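Local coordinates for peptide amidase (Stenotrophomonas maltophilia, PDB 1M22), which probably hydrolyses amide bonds, acting as a peptide amidase of the amidase signature family, at residues A[215-220]-A[324-329]; A[264-269]-A[472-477]; A[281-286]-A[432-437]; A[449-454]-A[478-483]. One frame throughout, in Å; residues are numbered along the deposited sequence.

Contact 1. Residues A[215-220]-A[324-329]; sequences IPISFS and TLLLYE
The carboxylate of Glu329 reaches from helix 319-340 to the loop residues Ser218, Phe219 and Ser220, and three hydrogen bonds from the two serines hold it. OE1 accepts from Ser218 OG at 2.6 Å and from Ser220 N at 3.0 Å, the two donors approaching from opposite faces of the carboxylate plane. OE2 offers its syn lone pair to Ser220 OG, 2.7 Å away, and is also hydrogen-bonded to Tyr385 OH. Between them these donors fix the carboxylate's rotation. This polar grip adjoins tight packing: Ser218 CB stands only 3.4 Å from Leu326 CD2, closer than ordinary van der Waals contact. Leu325 CD1 makes an ordinary contact with Ser218 OG at 3.7 Å.

These residues belong to the loop linking strands 200-203 and 223-228 of the central mixed sheet, so the contact ties the sheet to one of its surrounding helices close to the catalytic centre; the side chain of Ile217 is about 6 Å from those of Ser165 and of the nucleophile Ser189. The Ile217 side chain touches the helix more lightly, CG2 lying 4.2 Å from Leu326 CD2.

The more open flank is formed by Phe219, which is partly exposed and whose side chain lies close to a bound HEPES molecule. Phe219 CG takes the crowded position over its own backbone (chi1 53°), and the ring folds back over Glu329. Ring and carboxylate planes are stacked 12° apart, Glu329 CD standing over one face toward the rim, and Glu329 CG makes a CH-pi contact 3.9 Å from the centroid of the Phe219 ring.

Contact 2. Residues A[264-269]-A[472-477]; sequences ARLDPQ and KLIEMA
Glu475 OE2 is gripped from two directions, by Arg265 NE at 2.7 Å in a salt bridge and by a water molecule at 2.8 Å. The N-H...O angle of the salt bridge is only 136°, and NE meets OE2 on its anti side but well out of the carboxylate plane. With the guanidinium and carboxylate planes 72° apart, the pair is a single-point bridge and not a flat, two-bond one. The Arg265 chain folds at chi2 and chi3 to run beside Glu475 in the same direction. The water also accepts from Arg265 NH2 and donates to Asp267 OD2, both at 3.0 Å.

Next to the salt bridge, Arg265 O receives a CA-H...O contact from Glu475 CA at 3.2 Å, and Leu266 CD2 touches Ile474 CG2 at 3.9 Å. The loop from helix 231-241 to strand 275-279 passes across helix 470-484 here. It is shaped by an inverse gamma turn centred on Leu266 and an Asx turn in which Asp267 OD1 accepts from Gln269 N. Asp267 OD2 and Glu475 OE2 remain 5.0 Å apart. The water between them, which donates to both, and the guanidinium beside Glu475 would probably ease the repulsion of the two carboxylates.

Contact 3. Residues A[281-286]-A[432-437]; sequences TPLLKY and PGESYS
A chi1 of 78° places Thr281 OG1 between its own backbone N and carbonyl carbon, where it can meet Gly433 O, while Leu283, with CG anti to its backbone N (chi1 -169°), sends its branches toward Pro432 and Glu434. The Thr281 hydroxyl donates to Gly433 O at 2.7 Å, in the carbonyl plane and on a lone pair, at a C=O...donor angle of 122°. Thr281 OG1 in turn accepts from Leu283 N at 3.2 Å.

That second bond closes an ST turn at the start of the 3-10 segment 282-285, which leads from strand 275-279 of the central sheet toward helix 289-302. The facing residues 432-435 form the approach to helix 436-442, so the contact joins the connection from strand 275-279 to helix 289-302 with the one from strand 412-416 to helix 436-442. Gly433, at a backbone conformation that favours glycine, brings its bare CA to 4.0 Å from Pro282 CD.

Leu283 packs on the backbone itself: CB lies 3.6 Å from Gly433 O, and CD2 is 4.1 Å from Glu434 CA. Glu434 OE2 is hydrogen-bonded to Thr418 OG1. Farther along, Thr281 CG2 rests 3.9 Å from Ser435 OG.

Contact 4. Residues A[449-454]-A[478-483]; sequences VPMGQI and YAYEQR
Tyr480 reaches from helix 470-484 across the strand residues Val449, Pro450 and Met451, meeting the first two with the edge of its ring. The helix packs on a beta hairpin of the central mixed sheet, strands 446-454 and 457-464, after which the chain returns over both strands as the helix itself. The local axes of strand and helix approach to 9.1 Å at an angle of 38°.

A trans chi1 of 166° carries the Tyr480 ring toward the sheet. Val449 CG1 lies near the ring plane, 4.0 Å from Tyr480 CD2, the valine and the tyrosine side chains running antiparallel past each other. Pro450 O is also at the edge, 3.9 Å from Tyr480 CE2. Val449 CG1 also touches Glu481 CB at 4.0 Å. Glu481 runs on from there in an extended chain to a hydrogen bond between its OE2 and Val231 N, so OE2 of this buried acid is met by the backbone amide at the start of helix 231-241.

At Met451 and Gly452 the strand forms a classic beta bulge opposite Val459. Met451 there lies between the tyrosine and helix 289-302, where it touches Leu292 and Ala296. The hydroxyl end of Tyr480 presses close against it: OH is 3.1 Å from Met451 CB, and the terminal methyl CE of Met451 comes back to 4.1 Å from the same oxygen.

Contacts 2 and 4 use successive parts of helix 470-484 and touch: Tyr478 CE2 lies 3.4 Å from Leu266 O, and Ala477 CB is 3.8 Å from Val449 CG2. Contact 3 reaches this group through Tyr286 CD1 and Ile454 CD1, 4.3 Å apart. Contact 1 stands separately, its nearest atoms about 8 Å from contact 3 and about 22 Å from contact 4, across the chain's centre. It is nearest the catalytic residues, the Ile217 side chain being about 6 Å from those of Ser165 and Ser189, and its Phe219 side chain is about 3 Å from a bound HEPES molecule. The Glu434 side chain of contact 3 is about 11 Å from that of Ser189.

Contact 1. Residues A[215-220]-A[324-329]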
loop_
_atom_site.group_PDB
_atom_site.type_symbol
_atom_site.label_atom_id
_atom_site.label_comp_id
_atom_site.label_asym_id
_atom_site.label_seq_id
_atom_site.Cartn_x
_atom_site.Cartn_y
_atom_site.Cartn_z
ATOM N N ILE A 215 -3.475 12.341 4.527
ATOM C CA ILE A 215 -4.783 12.807 4.053
ATOM C C ILE A 215 -5.628 11.546 4.151
ATOM O O ILE A 215 -5.334 10.531 3.521
ATOM C CB ILE A 215 -4.709 13.328 2.608
ATOM C CG1 ILE A 215 -3.800 14.559 2.571
ATOM C CG2 ILE A 215 -6.107 13.675 2.099
ATOM C CD1 ILE A 215 -3.639 15.181 1.200
ATOM N N PRO A 216 -6.707 11.599 4.934
ATOM C CA PRO A 216 -7.563 10.432 5.125
ATOM C C PRO A 216 -8.778 10.179 4.261
ATOM O O PRO A 216 -9.141 10.951 3.375
ATOM C CB PRO A 216 -7.996 10.607 6.566
ATOM C CG PRO A 216 -8.316 12.096 6.577
ATOM C CD PRO A 216 -7.136 12.708 5.808
ATOM N N ILE A 217 -9.381 9.035 4.556
ATOM C CA ILE A 217 -10.657 8.641 3.993
ATOM C C ILE A 217 -11.405 8.140 5.226
ATOM O O ILE A 217 -12.362 8.763 5.665
ATOM C CB ILE A 217 -10.612 7.491 2.961
ATOM C CG1 ILE A 217 -9.955 7.958 1.661
ATOM C CG2 ILE A 217 -12.050 7.048 2.652
ATOM C CD1 ILE A 217 -9.899 6.887 0.584
ATOM N N SER A 218 -10.915 7.058 5.828
ATOM C CA SER A 218 -11.569 6.442 6.983
ATOM C C SER A 218 -10.677 6.133 8.192
ATOM O O SER A 218 -9.703 5.387 8.078
ATOM C CB SER A 218 -12.227 5.145 6.509
ATOM O OG SER A 218 -12.613 4.311 7.583
ATOM N N PHE A 219 -11.007 6.671 9.360
ATOM C CA PHE A 219 -10.190 6.349 10.520
ATOM C C PHE A 219 -10.421 4.896 10.933
ATOM O O PHE A 219 -9.583 4.291 11.599
ATOM C CB PHE A 219 -10.463 7.311 11.686
ATOM C CG PHE A 219 -11.905 7.429 12.072
ATOM C CD1 PHE A 219 -12.554 6.396 12.737
ATOM C CD2 PHE A 219 -12.608 8.593 11.792
ATOM C CE1 PHE A 219 -13.891 6.527 13.121
ATOM C CE2 PHE A 219 -13.942 8.733 12.172
ATOM C CZ PHE A 219 -14.582 7.700 12.836
ATOM N N SER A 220 -11.545 4.320 10.519
ATOM C CA SER A 220 -11.834 2.931 10.848
ATOM C C SER A 220 -11.033 1.927 10.014
ATOM O O SER A 220 -10.682 0.854 10.513
ATOM C CB SER A 220 -13.327 2.635 10.660
ATOM O OG SER A 220 -14.115 3.311 11.627
ATOM N N THR A 324 -21.462 3.574 3.629
ATOM C CA THR A 324 -21.956 4.569 4.564
ATOM C C THR A 324 -20.877 5.105 5.501
ATOM O O THR A 324 -20.701 6.317 5.624
ATOM C CB THR A 324 -23.106 3.995 5.414
ATOM O OG1 THR A 324 -24.211 3.669 4.561
ATOM C CG2 THR A 324 -23.556 5.001 6.461
ATOM N N LEU A 325 -20.140 4.213 6.156
ATOM C CA LEU A 325 -19.125 4.677 7.093
ATOM C C LEU A 325 -18.019 5.484 6.412
ATOM O O LEU A 325 -17.513 6.444 6.986
ATOM C CB LEU A 325 -18.545 3.495 7.889
ATOM C CG LEU A 325 -17.542 2.536 7.253
ATOM C CD1 LEU A 325 -16.130 3.090 7.414
ATOM C CD2 LEU A 325 -17.643 1.182 7.937
ATOM N N LEU A 326 -17.657 5.111 5.188
ATOM C CA LEU A 326 -16.615 5.839 4.470
ATOM C C LEU A 326 -17.033 7.277 4.163
ATOM O O LEU A 326 -16.233 8.199 4.297
ATOM C CB LEU A 326 -16.249 5.119 3.167
ATOM C CG LEU A 326 -15.583 3.747 3.299
ATOM C CD1 LEU A 326 -15.270 3.197 1.916
ATOM C CD2 LEU A 326 -14.312 3.866 4.120
ATOM N N LEU A 327 -18.284 7.468 3.752
ATOM C CA LEU A 327 -18.772 8.807 3.441
ATOM C C LEU A 327 -18.728 9.707 4.673
ATOM O O LEU A 327 -18.237 10.831 4.610
ATOM C CB LEU A 327 -20.201 8.735 2.893
ATOM C CG LEU A 327 -20.360 8.118 1.500
ATOM C CD1 LEU A 327 -21.827 7.835 1.225
ATOM C CD2 LEU A 327 -19.786 9.061 0.452
ATOM N N TYR A 328 -19.232 9.205 5.796
ATOM C CA TYR A 328 -19.237 9.985 7.026
ATOM C C TYR A 328 -17.834 10.278 7.540
ATOM O O TYR A 328 -17.516 11.410 7.903
ATOM C CB TYR A 328 -20.015 9.257 8.127
ATOM C CG TYR A 328 -21.519 9.395 8.041
ATOM C CD1 TYR A 328 -22.253 8.682 7.098
ATOM C CD2 TYR A 328 -22.208 10.228 8.923
ATOM C CE1 TYR A 328 -23.645 8.789 7.035
ATOM C CE2 TYR A 328 -23.596 10.344 8.870
ATOM C CZ TYR A 328 -24.305 9.621 7.925
ATOM O OH TYR A 328 -25.678 9.719 7.875
ATOM N N GLU A 329 -16.991 9.253 7.572
ATOM C CA GLU A 329 -15.641 9.433 8.077
ATOM C C GLU A 329 -14.772 10.287 7.164
ATOM O O GLU A 329 -13.882 10.990 7.637
ATOM C CB GLU A 329 -15.003 8.065 8.340
ATOM C CG GLU A 329 -15.723 7.302 9.452
ATOM C CD GLU A 329 -15.048 6.003 9.840
ATOM O OE1 GLU A 329 -13.930 5.730 9.346
ATOM O OE2 GLU A 329 -15.637 5.254 10.650
#

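Contact 2. Residues A[264-269]-A[472-477]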
loop_
_atom_site.group_PDB
_atom_site.type_symbol
_atom_site.label_atom_id
_atom_site.label_comp_id
_atom_site.label_asym_id
_atom_site.label_seq_id
_atom_site.Cartn_x
_atom_site.Cartn_y
_atom_site.Cartn_z
ATOM N N ALA A 264 12.871 -10.875 11.955
ATOM C CA ALA A 264 13.158 -12.090 12.710
ATOM C C ALA A 264 12.154 -13.174 12.312
ATOM O O ALA A 264 12.373 -14.359 12.560
ATOM C CB ALA A 264 13.062 -11.817 14.210
ATOM N N ARG A 265 11.055 -12.758 11.689
ATOM C CA ARG A 265 10.011 -13.684 11.261
ATOM C C ARG A 265 10.217 -14.202 9.839
ATOM O O ARG A 265 9.359 -14.901 9.296
ATOM C CB ARG A 265 8.639 -13.008 11.375
ATOM C CG ARG A 265 8.196 -12.715 12.809
ATOM C CD ARG A 265 7.649 -13.960 13.503
ATOM N NE ARG A 265 8.671 -14.975 13.750
ATOM C CZ ARG A 265 9.663 -14.842 14.625
ATOM N NH1 ARG A 265 9.774 -13.735 15.346
ATOM N NH2 ARG A 265 10.542 -15.822 14.784
ATOM N N LEU A 266 11.350 -13.859 9.232
ATOM C CA LEU A 266 11.655 -14.327 7.883
ATOM C C LEU A 266 12.204 -15.751 8.019
ATOM O O LEU A 266 13.401 -16.006 7.861
ATOM C CB LEU A 266 12.672 -13.395 7.218
ATOM C CG LEU A 266 12.186 -11.944 7.080
ATOM C CD1 LEU A 266 13.317 -11.074 6.560
ATOM C CD2 LEU A 266 10.975 -11.872 6.151
ATOM N N ASP A 267 11.294 -16.670 8.319
ATOM C CA ASP A 267 11.609 -18.077 8.534
ATOM C C ASP A 267 11.258 -18.928 7.312
ATOM O O ASP A 267 10.089 -19.051 6.960
ATOM C CB ASP A 267 10.813 -18.570 9.746
ATOM C CG ASP A 267 11.210 -19.959 10.192
ATOM O OD1 ASP A 267 11.887 -20.672 9.425
ATOM O OD2 ASP A 267 10.828 -20.343 11.317
ATOM N N PRO A 268 12.265 -19.534 6.658
ATOM C CA PRO A 268 12.010 -20.370 5.480
ATOM C C PRO A 268 11.170 -21.619 5.785
ATOM O O PRO A 268 10.670 -22.281 4.876
ATOM C CB PRO A 268 13.417 -20.699 4.980
ATOM C CG PRO A 268 14.226 -20.694 6.228
ATOM C CD PRO A 268 13.708 -19.477 6.954
ATOM N N GLN A 269 11.020 -21.933 7.070
ATOM C CA GLN A 269 10.211 -23.072 7.497
ATOM C C GLN A 269 8.918 -22.535 8.117
ATOM O O GLN A 269 8.223 -23.234 8.856
ATOM C CB GLN A 269 10.974 -23.917 8.522
ATOM C CG GLN A 269 12.219 -24.589 7.953
ATOM C CD GLN A 269 12.875 -25.552 8.928
ATOM O OE1 GLN A 269 13.855 -26.218 8.592
ATOM N NE2 GLN A 269 12.338 -25.629 10.140
ATOM N N LYS A 472 3.003 -13.758 12.072
ATOM C CA LYS A 472 2.666 -15.045 11.472
ATOM C C LYS A 472 2.461 -14.933 9.964
ATOM O O LYS A 472 2.898 -15.799 9.203
ATOM C CB LYS A 472 1.400 -15.614 12.121
ATOM C CG LYS A 472 1.001 -16.985 11.598
ATOM C CD LYS A 472 -0.376 -17.406 12.098
ATOM C CE LYS A 472 -0.416 -17.562 13.608
ATOM N NZ LYS A 472 -1.766 -17.991 14.072
ATOM N N LEU A 473 1.792 -13.872 9.524
ATOM C CA LEU A 473 1.562 -13.698 8.096
ATOM C C LEU A 473 2.878 -13.542 7.351
ATOM O O LEU A 473 3.040 -14.062 6.250
ATOM C CB LEU A 473 0.674 -12.481 7.827
ATOM C CG LEU A 473 -0.796 -12.607 8.231
ATOM C CD1 LEU A 473 -1.550 -11.365 7.773
ATOM C CD2 LEU A 473 -1.407 -13.855 7.602
ATOM N N ILE A 474 3.820 -12.828 7.954
ATOM C CA ILE A 474 5.118 -12.632 7.326
ATOM C C ILE A 474 5.878 -13.955 7.229
ATOM O O ILE A 474 6.481 -14.249 6.195
ATOM C CB ILE A 474 5.945 -11.580 8.093
ATOM C CG1 ILE A 474 5.353 -10.194 7.830
ATOM C CG2 ILE A 474 7.410 -11.630 7.658
ATOM C CD1 ILE A 474 5.948 -9.082 8.673
ATOM N N GLU A 475 5.843 -14.755 8.293
ATOM C CA GLU A 475 6.520 -16.053 8.287
ATOM C C GLU A 475 5.992 -16.915 7.146
ATOM O O GLU A 475 6.759 -17.535 6.408
ATOM C CB GLU A 475 6.268 -16.836 9.579
ATOM C CG GLU A 475 6.660 -16.173 10.875
ATOM C CD GLU A 475 6.436 -17.100 12.060
ATOM O OE1 GLU A 475 5.362 -17.744 12.120
ATOM O OE2 GLU A 475 7.326 -17.184 12.931
ATOM N N MET A 476 4.668 -16.970 7.025
ATOM C CA MET A 476 4.035 -17.780 5.997
ATOM C C MET A 476 4.294 -17.265 4.587
ATOM O O MET A 476 4.615 -18.040 3.682
ATOM C CB MET A 476 2.533 -17.870 6.279
ATOM C CG MET A 476 2.236 -18.624 7.574
ATOM S SD MET A 476 0.491 -18.760 8.005
ATOM C CE MET A 476 -0.031 -19.914 6.873
ATOM N N ALA A 477 4.164 -15.955 4.406
ATOM C CA ALA A 477 4.389 -15.338 3.106
ATOM C C ALA A 477 5.844 -15.500 2.671
ATOM O O ALA A 477 6.126 -15.774 1.507
ATOM C CB ALA A 477 4.013 -13.861 3.162
HETATM O O HOH W 1 9.878 -18.387 13.315
#

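Contact 3. Residues A[281-286]-A[432-437]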
loop_
_atom_site.group_PDB
_atom_site.type_symbol
_atom_site.label_atom_id
_atom_site.label_comp_id
_atom_site.label_asym_id
_atom_site.label_seq_id
_atom_site.Cartn_x
_atom_site.Cartn_y
_atom_site.Cartn_z
ATOM N N THR A 281 -14.196 -18.703 -4.235
ATOM C CA THR A 281 -14.954 -17.633 -4.875
ATOM C C THR A 281 -14.733 -17.785 -6.373
ATOM O O THR A 281 -13.846 -18.527 -6.803
ATOM C CB THR A 281 -14.469 -16.219 -4.462
ATOM O OG1 THR A 281 -13.273 -15.890 -5.178
ATOM C CG2 THR A 281 -14.205 -16.151 -2.965
ATOM N N PRO A 282 -15.538 -17.087 -7.187
ATOM C CA PRO A 282 -15.410 -17.159 -8.646
ATOM C C PRO A 282 -14.033 -16.750 -9.168
ATOM O O PRO A 282 -13.669 -17.088 -10.294
ATOM C CB PRO A 282 -16.512 -16.222 -9.131
ATOM C CG PRO A 282 -17.564 -16.383 -8.082
ATOM C CD PRO A 282 -16.748 -16.334 -6.809
ATOM N N LEU A 283 -13.268 -16.031 -8.353
ATOM C CA LEU A 283 -11.943 -15.588 -8.775
ATOM C C LEU A 283 -11.014 -16.768 -9.053
ATOM O O LEU A 283 -10.052 -16.644 -9.811
ATOM C CB LEU A 283 -11.331 -14.670 -7.711
ATOM C CG LEU A 283 -10.063 -13.903 -8.097
ATOM C CD1 LEU A 283 -10.310 -13.082 -9.359
ATOM C CD2 LEU A 283 -9.650 -12.994 -6.942
ATOM N N LEU A 284 -11.302 -17.917 -8.446
ATOM C CA LEU A 284 -10.484 -19.108 -8.659
ATOM C C LEU A 284 -10.623 -19.611 -10.095
ATOM O O LEU A 284 -9.749 -20.323 -10.595
ATOM C CB LEU A 284 -10.901 -20.229 -7.701
ATOM C CG LEU A 284 -10.736 -20.014 -6.196
ATOM C CD1 LEU A 284 -11.260 -21.239 -5.456
ATOM C CD2 LEU A 284 -9.273 -19.772 -5.857
ATOM N N LYS A 285 -11.719 -19.238 -10.750
ATOM C CA LYS A 285 -11.973 -19.668 -12.122
ATOM C C LYS A 285 -11.708 -18.575 -13.152
ATOM O O LYS A 285 -12.058 -18.715 -14.325
ATOM C CB LYS A 285 -13.412 -20.170 -12.257
ATOM C CG LYS A 285 -13.786 -21.252 -11.253
ATOM C CD LYS A 285 -12.780 -22.398 -11.240
ATOM C CE LYS A 285 -12.734 -23.139 -12.567
ATOM N NZ LYS A 285 -11.742 -24.253 -12.536
ATOM N N TYR A 286 -11.096 -17.485 -12.705
ATOM C CA TYR A 286 -10.750 -16.376 -13.583
ATOM C C TYR A 286 -9.858 -16.955 -14.682
ATOM O O TYR A 286 -9.029 -17.826 -14.420
ATOM C CB TYR A 286 -10.017 -15.312 -12.759
ATOM C CG TYR A 286 -9.556 -14.085 -13.511
ATOM C CD1 TYR A 286 -8.313 -14.055 -14.140
ATOM C CD2 TYR A 286 -10.342 -12.933 -13.549
ATOM C CE1 TYR A 286 -7.860 -12.905 -14.782
ATOM C CE2 TYR A 286 -9.899 -11.779 -14.191
ATOM C CZ TYR A 286 -8.657 -11.773 -14.802
ATOM O OH TYR A 286 -8.200 -10.626 -15.410
ATOM N N PRO A 432 -15.101 -10.033 -10.169
ATOM C CA PRO A 432 -15.915 -10.747 -9.180
ATOM C C PRO A 432 -15.145 -11.818 -8.409
ATOM O O PRO A 432 -14.355 -12.564 -8.986
ATOM C CB PRO A 432 -17.032 -11.351 -10.028
ATOM C CG PRO A 432 -17.173 -10.370 -11.147
ATOM C CD PRO A 432 -15.734 -10.088 -11.498
ATOM N N GLY A 433 -15.376 -11.883 -7.102
ATOM C CA GLY A 433 -14.710 -12.889 -6.294
ATOM C C GLY A 433 -13.529 -12.444 -5.451
ATOM O O GLY A 433 -12.887 -13.283 -4.823
ATOM N N GLU A 434 -13.226 -11.149 -5.427
ATOM C CA GLU A 434 -12.104 -10.665 -4.620
ATOM C C GLU A 434 -12.443 -10.821 -3.142
ATOM O O GLU A 434 -13.611 -10.753 -2.759
ATOM C CB GLU A 434 -11.803 -9.199 -4.937
ATOM C CG GLU A 434 -11.443 -8.948 -6.392
ATOM C CD GLU A 434 -11.243 -7.476 -6.695
ATOM O OE1 GLU A 434 -12.146 -6.678 -6.371
ATOM O OE2 GLU A 434 -10.189 -7.117 -7.261
ATOM N N SER A 435 -11.419 -11.019 -2.314
ATOM C CA SER A 435 -11.619 -11.211 -0.880
ATOM C C SER A 435 -10.905 -10.214 0.033
ATOM O O SER A 435 -11.185 -10.177 1.235
ATOM C CB SER A 435 -11.179 -12.624 -0.485
ATOM O OG SER A 435 -11.946 -13.616 -1.150
ATOM N N TYR A 436 -9.996 -9.409 -0.516
ATOM C CA TYR A 436 -9.241 -8.458 0.302
ATOM C C TYR A 436 -10.078 -7.421 1.048
ATOM O O TYR A 436 -9.611 -6.834 2.025
ATOM C CB TYR A 436 -8.170 -7.754 -0.543
ATOM C CG TYR A 436 -8.704 -6.975 -1.723
ATOM C CD1 TYR A 436 -9.389 -5.773 -1.543
ATOM C CD2 TYR A 436 -8.536 -7.449 -3.024
ATOM C CE1 TYR A 436 -9.894 -5.062 -2.631
ATOM C CE2 TYR A 436 -9.036 -6.747 -4.116
ATOM C CZ TYR A 436 -9.715 -5.557 -3.913
ATOM O OH TYR A 436 -10.225 -4.870 -4.990
ATOM N N SER A 437 -11.308 -7.194 0.603
ATOM C CA SER A 437 -12.163 -6.222 1.270
ATOM C C SER A 437 -12.436 -6.632 2.715
ATOM O O SER A 437 -12.607 -5.781 3.586
ATOM C CB SER A 437 -13.490 -6.075 0.524
ATOM O OG SER A 437 -14.337 -5.138 1.175
#

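Contact 4. Residues A[449-454]-A[478-483]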
loop_
_atom_site.group_PDB
_atom_site.type_symbol
_atom_site.label_atom_id
_atom_site.label_comp_id
_atom_site.label_asym_id
_atom_site.label_seq_id
_atom_site.Cartn_x
_atom_site.Cartn_y
_atom_site.Cartn_z
ATOM N N VAL A 449 1.727 -11.562 -2.226
ATOM C CA VAL A 449 3.037 -11.986 -2.722
ATOM C C VAL A 449 2.882 -12.448 -4.170
ATOM O O VAL A 449 1.936 -13.157 -4.500
ATOM C CB VAL A 449 3.600 -13.179 -1.903
ATOM C CG1 VAL A 449 4.983 -13.568 -2.422
ATOM C CG2 VAL A 449 3.657 -12.823 -0.431
ATOM N N PRO A 450 3.809 -12.049 -5.053
ATOM C CA PRO A 450 3.717 -12.468 -6.455
ATOM C C PRO A 450 3.643 -13.989 -6.589
ATOM O O PRO A 450 4.408 -14.706 -5.943
ATOM C CB PRO A 450 4.999 -11.912 -7.060
ATOM C CG PRO A 450 5.206 -10.650 -6.283
ATOM C CD PRO A 450 4.914 -11.092 -4.862
ATOM N N MET A 451 2.730 -14.485 -7.420
ATOM C CA MET A 451 2.623 -15.926 -7.600
ATOM C C MET A 451 2.680 -16.365 -9.060
ATOM O O MET A 451 2.505 -17.542 -9.369
ATOM C CB MET A 451 1.355 -16.467 -6.932
ATOM C CG MET A 451 0.054 -16.212 -7.656
ATOM S SD MET A 451 -1.196 -17.364 -7.025
ATOM C CE MET A 451 -0.490 -18.825 -7.489
ATOM N N GLY A 452 2.935 -15.419 -9.956
ATOM C CA GLY A 452 3.023 -15.757 -11.363
ATOM C C GLY A 452 2.447 -14.681 -12.254
ATOM O O GLY A 452 2.261 -13.539 -11.837
ATOM N N GLN A 453 2.168 -15.053 -13.497
ATOM C CA GLN A 453 1.605 -14.122 -14.459
ATOM C C GLN A 453 0.640 -14.844 -15.380
ATOM O O GLN A 453 0.694 -16.066 -15.520
ATOM C CB GLN A 453 2.713 -13.491 -15.316
ATOM C CG GLN A 453 3.714 -12.641 -14.553
ATOM C CD GLN A 453 4.801 -12.065 -15.449
ATOM O OE1 GLN A 453 5.632 -11.271 -15.003
ATOM N NE2 GLN A 453 4.802 -12.466 -16.716
ATOM N N ILE A 454 -0.256 -14.075 -15.984
ATOM C CA ILE A 454 -1.206 -14.593 -16.956
ATOM C C ILE A 454 -1.014 -13.666 -18.152
ATOM O O ILE A 454 -1.222 -12.456 -18.047
ATOM C CB ILE A 454 -2.668 -14.501 -16.464
ATOM C CG1 ILE A 454 -2.861 -15.390 -15.232
ATOM C CG2 ILE A 454 -3.618 -14.928 -17.584
ATOM C CD1 ILE A 454 -4.248 -15.317 -14.621
ATOM N N TYR A 478 6.769 -15.331 3.608
ATOM C CA TYR A 478 8.185 -15.478 3.300
ATOM C C TYR A 478 8.496 -16.917 2.890
ATOM O O TYR A 478 9.196 -17.155 1.906
ATOM C CB TYR A 478 9.032 -15.098 4.514
ATOM C CG TYR A 478 10.519 -15.210 4.281
ATOM C CD1 TYR A 478 11.199 -14.268 3.507
ATOM C CD2 TYR A 478 11.252 -16.262 4.832
ATOM C CE1 TYR A 478 12.571 -14.370 3.288
ATOM C CE2 TYR A 478 12.626 -16.373 4.618
ATOM C CZ TYR A 478 13.276 -15.423 3.848
ATOM O OH TYR A 478 14.634 -15.517 3.632
ATOM N N ALA A 479 7.977 -17.877 3.649
ATOM C CA ALA A 479 8.212 -19.287 3.345
ATOM C C ALA A 479 7.693 -19.631 1.951
ATOM O O ALA A 479 8.323 -20.386 1.211
ATOM C CB ALA A 479 7.539 -20.164 4.392
ATOM N N TYR A 480 6.536 -19.083 1.595
ATOM C CA TYR A 480 5.966 -19.330 0.276
ATOM C C TYR A 480 6.841 -18.692 -0.803
ATOM O O TYR A 480 7.172 -19.318 -1.811
ATOM C CB TYR A 480 4.553 -18.743 0.178
ATOM C CG TYR A 480 4.050 -18.680 -1.246
ATOM C CD1 TYR A 480 3.642 -19.832 -1.918
ATOM C CD2 TYR A 480 4.073 -17.479 -1.955
ATOM C CE1 TYR A 480 3.280 -19.791 -3.264
ATOM C CE2 TYR A 480 3.716 -17.428 -3.297
ATOM C CZ TYR A 480 3.324 -18.583 -3.945
ATOM O OH TYR A 480 3.008 -18.530 -5.284
ATOM N N GLU A 481 7.212 -17.438 -0.577
ATOM C CA GLU A 481 8.031 -16.693 -1.517
ATOM C C GLU A 481 9.379 -17.350 -1.786
ATOM O O GLU A 481 9.831 -17.424 -2.931
ATOM C CB GLU A 481 8.257 -15.282 -0.979
ATOM C CG GLU A 481 9.134 -14.415 -1.853
ATOM C CD GLU A 481 9.715 -13.246 -1.085
ATOM O OE1 GLU A 481 10.400 -13.492 -0.070
ATOM O OE2 GLU A 481 9.487 -12.090 -1.490
ATOM N N GLN A 482 10.025 -17.826 -0.730
ATOM C CA GLN A 482 11.339 -18.429 -0.883
ATOM C C GLN A 482 11.392 -19.714 -1.691
ATOM O O GLN A 482 12.438 -20.047 -2.246
ATOM C CB GLN A 482 11.980 -18.626 0.490
ATOM C CG GLN A 482 12.344 -17.310 1.162
ATOM C CD GLN A 482 13.213 -16.429 0.279
ATOM O OE1 GLN A 482 12.773 -15.387 -0.214
ATOM N NE2 GLN A 482 14.453 -16.850 0.068
ATOM N N ARG A 483 10.286 -20.445 -1.774
ATOM C CA ARG A 483 10.316 -21.661 -2.571
ATOM C C ARG A 483 9.722 -21.459 -3.961
ATOM O O ARG A 483 9.766 -22.358 -4.796
ATOM C CB ARG A 483 9.624 -22.825 -1.848
ATOM C CG ARG A 483 8.162 -22.654 -1.502
ATOM C CD ARG A 483 7.653 -23.956 -0.879
ATOM N NE ARG A 483 7.677 -25.049 -1.851
ATOM C CZ ARG A 483 8.103 -26.287 -1.605
ATOM N NH1 ARG A 483 8.558 -26.625 -0.405
ATOM N NH2 ARG A 483 8.070 -27.194 -2.572
#